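Magnesium and cobalt efflux protein CorC (Neisseria meningitidis serogroup B, PDB 3OI8) probably takes part in magnesium and cobalt ion transport, this portion of it containing a pair of CBS domains that binds adenosine. Local coordinates at residues A[108-120]-A[130-142]. Sequence-based numbering, arbitrary orientation.
With ADN (adenosine), chain F.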
loop_
_atom_site.group_PDB
_atom_site.type_symbol
_atom_site.label_atom_id
_atom_site.label_comp_id
_atom_site.label_asym_id
_atom_site.label_seq_id
_atom_site.Cartn_x
_atom_site.Cartn_y
_atom_site.Cartn_z
ATOM N N ILE A 108 20.402 5.226 -8.327
ATOM C CA ILE A 108 19.063 4.663 -8.083
ATOM C C ILE A 108 18.323 5.353 -6.939
ATOM O O ILE A 108 17.179 5.032 -6.651
ATOM C CB ILE A 108 19.083 3.113 -7.812
ATOM C CG1 ILE A 108 19.934 2.777 -6.584
ATOM C CG2 ILE A 108 19.545 2.307 -9.053
ATOM C CD1 ILE A 108 19.949 1.292 -6.246
ATOM N N LEU A 109 18.988 6.290 -6.278
ATOM C CA LEU A 109 18.387 6.999 -5.161
ATOM C C LEU A 109 17.274 7.914 -5.649
ATOM O O LEU A 109 17.447 8.668 -6.610
ATOM C CB LEU A 109 19.451 7.850 -4.465
ATOM C CG LEU A 109 19.086 8.466 -3.125
ATOM C CD1 LEU A 109 18.923 7.353 -2.105
ATOM C CD2 LEU A 109 20.174 9.440 -2.705
ATOM N N ARG A 110 16.131 7.864 -4.980
ATOM C CA ARG A 110 15.050 8.782 -5.307
ATOM C C ARG A 110 15.022 9.911 -4.291
ATOM O O ARG A 110 15.447 9.721 -3.154
ATOM C CB ARG A 110 13.725 8.040 -5.308
ATOM C CG ARG A 110 13.674 6.890 -6.327
ATOM C CD ARG A 110 12.521 5.966 -6.027
ATOM N NE ARG A 110 12.549 4.740 -6.824
ATOM C CZ ARG A 110 11.492 4.255 -7.471
ATOM N NH1 ARG A 110 10.335 4.903 -7.427
ATOM N NH2 ARG A 110 11.589 3.127 -8.163
ATOM N N PRO A 111 14.518 11.089 -4.698
ATOM C CA PRO A 111 14.379 12.234 -3.785
ATOM C C PRO A 111 13.376 11.939 -2.668
ATOM O O PRO A 111 12.405 11.225 -2.882
ATOM C CB PRO A 111 13.847 13.351 -4.688
ATOM C CG PRO A 111 13.310 12.658 -5.907
ATOM C CD PRO A 111 14.121 11.422 -6.077
ATOM N N ALA A 112 13.631 12.467 -1.479
ATOM C CA ALA A 112 12.725 12.292 -0.339
ATOM C C ALA A 112 11.621 13.346 -0.359
ATOM O O ALA A 112 11.865 14.504 -0.692
ATOM C CB ALA A 112 13.501 12.395 0.961
ATOM N N VAL A 113 10.406 12.940 -0.009
ATOM C CA VAL A 113 9.325 13.894 0.217
ATOM C C VAL A 113 9.291 14.224 1.709
ATOM O O VAL A 113 9.392 13.328 2.545
ATOM C CB VAL A 113 7.982 13.315 -0.247
ATOM C CG1 VAL A 113 6.847 14.205 0.182
ATOM C CG2 VAL A 113 7.990 13.145 -1.760
ATOM N N PHE A 114 9.220 15.507 2.043
ATOM C CA PHE A 114 9.242 15.937 3.447
ATOM C C PHE A 114 7.876 16.452 3.888
ATOM O O PHE A 114 7.178 17.108 3.113
ATOM C CB PHE A 114 10.311 17.013 3.661
ATOM C CG PHE A 114 11.711 16.534 3.386
ATOM C CD1 PHE A 114 12.398 15.801 4.329
ATOM C CD2 PHE A 114 12.320 16.786 2.172
ATOM C CE1 PHE A 114 13.695 15.343 4.073
ATOM C CE2 PHE A 114 13.602 16.329 1.912
ATOM C CZ PHE A 114 14.287 15.606 2.865
ATOM N N VAL A 115 7.483 16.137 5.119
ATOM C CA VAL A 115 6.211 16.632 5.662
ATOM C C VAL A 115 6.378 16.962 7.140
ATOM O O VAL A 115 7.187 16.326 7.821
ATOM C CB VAL A 115 5.085 15.587 5.536
ATOM C CG1 VAL A 115 4.780 15.271 4.062
ATOM C CG2 VAL A 115 5.453 14.316 6.293
ATOM N N PRO A 116 5.599 17.943 7.647
ATOM C CA PRO A 116 5.589 18.303 9.080
ATOM C C PRO A 116 4.722 17.345 9.888
ATOM O O PRO A 116 3.874 16.656 9.320
ATOM C CB PRO A 116 4.944 19.694 9.105
ATOM C CG PRO A 116 4.341 19.907 7.714
ATOM C CD PRO A 116 4.580 18.678 6.880
ATOM N N GLU A 117 4.925 17.315 11.200
ATOM C CA GLU A 117 4.228 16.372 12.073
ATOM C C GLU A 117 2.734 16.671 12.166
ATOM O O GLU A 117 1.930 15.791 12.496
ATOM C CB GLU A 117 4.826 16.422 13.490
ATOM C CG GLU A 117 6.311 16.099 13.596
ATOM C CD GLU A 117 6.833 16.200 15.031
ATOM O OE1 GLU A 117 6.003 16.343 15.959
ATOM O OE2 GLU A 117 8.068 16.137 15.230
ATOM N N GLY A 118 2.367 17.921 11.892
ATOM C CA GLY A 118 0.993 18.371 12.087
ATOM C C GLY A 118 0.094 18.097 10.890
ATOM O O GLY A 118 -1.105 18.317 10.936
ATOM N N LYS A 119 0.676 17.607 9.803
ATOM C CA LYS A 119 -0.097 17.351 8.598
ATOM C C LYS A 119 -1.165 16.263 8.811
ATOM O O LYS A 119 -0.898 15.229 9.428
ATOM C CB LYS A 119 0.843 16.980 7.453
ATOM C CG LYS A 119 0.113 16.705 6.146
ATOM C CD LYS A 119 1.058 16.096 5.144
ATOM C CE LYS A 119 1.507 17.119 4.143
ATOM N NZ LYS A 119 0.415 17.477 3.211
ATOM N N SER A 120 -2.373 16.494 8.304
ATOM C CA SER A 120 -3.446 15.511 8.470
ATOM C C SER A 120 -3.147 14.241 7.685
ATOM O O SER A 120 -2.625 14.305 6.575
ATOM C CB SER A 120 -4.795 16.092 8.022
ATOM O OG SER A 120 -4.936 16.033 6.613
ATOM N N GLU A 130 -1.672 10.165 -5.043
ATOM C CA GLU A 130 -1.365 10.955 -6.230
ATOM C C GLU A 130 0.071 10.763 -6.734
ATOM O O GLU A 130 0.275 10.415 -7.895
ATOM C CB GLU A 130 -1.643 12.439 -5.976
ATOM C CG GLU A 130 -3.122 12.774 -5.835
ATOM C CD GLU A 130 -3.366 14.242 -5.531
ATOM O OE1 GLU A 130 -2.381 14.982 -5.308
ATOM O OE2 GLU A 130 -4.547 14.656 -5.510
ATOM N N GLN A 131 1.049 11.000 -5.858
ATOM C CA GLN A 131 2.463 10.964 -6.217
ATOM C C GLN A 131 2.972 9.546 -6.406
ATOM O O GLN A 131 4.161 9.341 -6.657
ATOM C CB GLN A 131 3.317 11.604 -5.117
ATOM C CG GLN A 131 2.897 12.985 -4.652
ATOM C CD GLN A 131 3.665 13.419 -3.405
ATOM O OE1 GLN A 131 3.559 12.793 -2.343
ATOM N NE2 GLN A 131 4.448 14.485 -3.534
ATOM N N ARG A 132 2.091 8.564 -6.251
ATOM C CA ARG A 132 2.528 7.173 -6.218
ATOM C C ARG A 132 3.680 7.055 -5.233
ATOM O O ARG A 132 4.659 6.349 -5.473
ATOM C CB ARG A 132 2.966 6.706 -7.606
ATOM C CG ARG A 132 1.821 6.414 -8.561
ATOM C CD ARG A 132 1.011 5.220 -8.095
ATOM N NE ARG A 132 0.234 4.647 -9.188
ATOM C CZ ARG A 132 0.735 3.821 -10.101
ATOM N NH1 ARG A 132 2.015 3.473 -10.051
ATOM N NH2 ARG A 132 -0.041 3.343 -11.063
ATOM N N ASN A 133 3.556 7.786 -4.130
ATOM C CA ASN A 133 4.556 7.807 -3.079
ATOM C C ASN A 133 4.187 6.766 -2.031
ATOM O O ASN A 133 3.002 6.430 -1.881
ATOM C CB ASN A 133 4.597 9.196 -2.424
ATOM C CG ASN A 133 5.971 9.552 -1.931
ATOM O OD1 ASN A 133 6.967 9.164 -2.548
ATOM N ND2 ASN A 133 6.049 10.278 -0.809
ATOM N N HIS A 134 5.190 6.260 -1.311
ATOM C CA HIS A 134 4.946 5.292 -0.237
ATOM C C HIS A 134 5.526 5.705 1.117
ATOM O O HIS A 134 5.108 5.206 2.162
ATOM C CB HIS A 134 5.501 3.923 -0.622
ATOM C CG HIS A 134 4.668 3.210 -1.636
ATOM N ND1 HIS A 134 5.005 3.155 -2.971
ATOM C CD2 HIS A 134 3.494 2.545 -1.514
ATOM C CE1 HIS A 134 4.078 2.480 -3.627
ATOM N NE2 HIS A 134 3.151 2.098 -2.766
HETATM N N MSE A 135 6.498 6.605 1.092
HETATM C CA MSE A 135 7.158 7.012 2.327
HETATM C C MSE A 135 7.445 8.507 2.294
HETATM O O MSE A 135 7.746 9.066 1.239
HETATM C CB MSE A 135 8.447 6.192 2.537
HETATM C CG MSE A 135 9.425 6.739 3.581
HETATM SE SE MSE A 135 11.034 5.614 3.779
HETATM C CE MSE A 135 10.211 4.059 4.640
ATOM N N ALA A 136 7.312 9.158 3.442
ATOM C CA ALA A 136 7.750 10.541 3.561
ATOM C C ALA A 136 8.629 10.662 4.795
ATOM O O ALA A 136 8.541 9.849 5.719
ATOM C CB ALA A 136 6.574 11.478 3.669
ATOM N N ILE A 137 9.472 11.681 4.804
ATOM C CA ILE A 137 10.318 11.954 5.957
ATOM C C ILE A 137 9.645 13.076 6.730
ATOM O O ILE A 137 9.272 14.095 6.148
ATOM C CB ILE A 137 11.711 12.414 5.511
ATOM C CG1 ILE A 137 12.387 11.340 4.633
ATOM C CG2 ILE A 137 12.538 12.850 6.735
ATOM C CD1 ILE A 137 12.615 10.004 5.317
ATOM N N VAL A 138 9.475 12.882 8.035
ATOM C CA VAL A 138 8.816 13.873 8.866
ATOM C C VAL A 138 9.855 14.828 9.435
ATOM O O VAL A 138 10.876 14.397 9.965
ATOM C CB VAL A 138 8.029 13.189 9.976
ATOM C CG1 VAL A 138 7.220 14.216 10.800
ATOM C CG2 VAL A 138 7.113 12.131 9.344
ATOM N N ILE A 139 9.590 16.123 9.288
ATOM C CA ILE A 139 10.508 17.182 9.691
ATOM C C ILE A 139 9.942 17.916 10.912
ATOM O O ILE A 139 8.754 18.189 10.971
ATOM C CB ILE A 139 10.681 18.196 8.537
ATOM C CG1 ILE A 139 11.336 17.531 7.331
ATOM C CG2 ILE A 139 11.489 19.405 8.985
ATOM C CD1 ILE A 139 12.667 16.881 7.646
ATOM N N ASP A 140 10.786 18.241 11.885
ATOM C CA ASP A 140 10.322 18.991 13.048
ATOM C C ASP A 140 10.257 20.481 12.712
ATOM O O ASP A 140 10.618 20.891 11.607
ATOM C CB ASP A 140 11.205 18.723 14.284
ATOM C CG ASP A 140 12.648 19.172 14.099
ATOM O OD1 ASP A 140 12.894 20.190 13.421
ATOM O OD2 ASP A 140 13.551 18.507 14.656
ATOM N N GLU A 141 9.807 21.294 13.662
ATOM C CA GLU A 141 9.589 22.710 13.390
ATOM C C GLU A 141 10.891 23.504 13.233
ATOM O O GLU A 141 10.859 24.717 13.037
ATOM C CB GLU A 141 8.694 23.344 14.462
ATOM C CG GLU A 141 9.182 23.152 15.892
ATOM C CD GLU A 141 8.660 21.871 16.531
ATOM O OE1 GLU A 141 8.743 20.798 15.895
ATOM O OE2 GLU A 141 8.171 21.942 17.681
ATOM N N TYR A 142 12.027 22.817 13.304
ATOM C CA TYR A 142 13.324 23.478 13.203
ATOM C C TYR A 142 14.132 23.007 12.001
ATOM O O TYR A 142 15.227 23.508 11.761
ATOM C CB TYR A 142 14.150 23.261 14.474
ATOM C CG TYR A 142 13.428 23.596 15.758
ATOM C CD1 TYR A 142 13.046 24.905 16.042
ATOM C CD2 TYR A 142 13.140 22.609 16.695
ATOM C CE1 TYR A 142 12.387 25.222 17.221
ATOM C CE2 TYR A 142 12.487 22.918 17.883
ATOM C CZ TYR A 142 12.111 24.228 18.138
ATOM O OH TYR A 142 11.462 24.544 19.312
HETATM O "O5'" ADN F . 0.700 -0.421 -8.711
HETATM C "C5'" ADN F . 0.280 0.304 -9.840
HETATM C "C4'" ADN F . -0.938 -0.407 -10.504
HETATM O "O4'" ADN F . -0.534 -1.694 -11.058
HETATM C "C3'" ADN F . -2.067 -0.675 -9.481
HETATM O "O3'" ADN F . -3.312 -0.383 -10.058
HETATM C "C2'" ADN F . -1.999 -2.152 -9.204
HETATM O "O2'" ADN F . -3.286 -2.697 -9.011
HETATM C "C1'" ADN F . -1.446 -2.698 -10.519
HETATM N N9 ADN F . -0.702 -3.913 -10.241
HETATM C C8 ADN F . 0.017 -4.304 -8.958
HETATM N N7 ADN F . 0.624 -5.663 -9.185
HETATM C C5 ADN F . 0.279 -6.090 -10.619
HETATM C C6 ADN F . 0.607 -7.362 -11.445
HETATM N N6 ADN F . 1.407 -8.437 -10.871
HETATM N N1 ADN F . 0.114 -7.469 -12.810
HETATM C C2 ADN F . -0.714 -6.366 -13.447
HETATM N N3 ADN F . -1.035 -5.117 -12.638
HETATM C C4 ADN F . -0.539 -5.010 -11.253
HETATM O O HOH W 1 9.978 10.207 0.205
HETATM O O HOH W 2 6.693 19.609 12.142
#
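The ring of Phe114 leans against Ile137 and Ile139, met obliquely by both. Its CD1 lies 3.7 Å from CB of Ile137, whose side chain runs alongside and points the same way, and 3.5 Å from CD1 of Ile139, which comes in at a slant. The Ile139 CG1 branch, anti to the carbonyl carbon (chi1 -64°), puts CG1 3.6 Å from Phe114 CD1 and carries CD1 onto the ring. Beyond the upstream end of the strands, the poorly ordered Arg132 guanidinium has the 5'-hydroxymethyl group of an adenosine over one face, NH2 of Arg132 standing 3.3 Å from its C5'.

On the other side of the sheet, CG2 of Val115 rests against both CB of Ala136 and CG2 of Val138. The neighbouring Glu117 crosses Val138 at about a right angle, CG to CG1 3.5 Å, while its carboxylate is gripped by Arg41 and Ser146.

Three backbone bonds join the strands: Ile137 N to Val113 O, nearly straight at 172°, Val115 N to Ile137 O, and Ile139 N to Val115 O. Waters extend the pairing at both ends, one linking Val113 N to Met135 O, the other Glu117 N to Ile139 O. The end of the Met135 side chain, a selenomethionine, leads away from 108-120 and touches a second adenosine, whose pocket it helps to line. Strands 114-116 and 135-139 thus run parallel, joined through helix 121-130 in the beta-alpha-beta unit of a CBS domain.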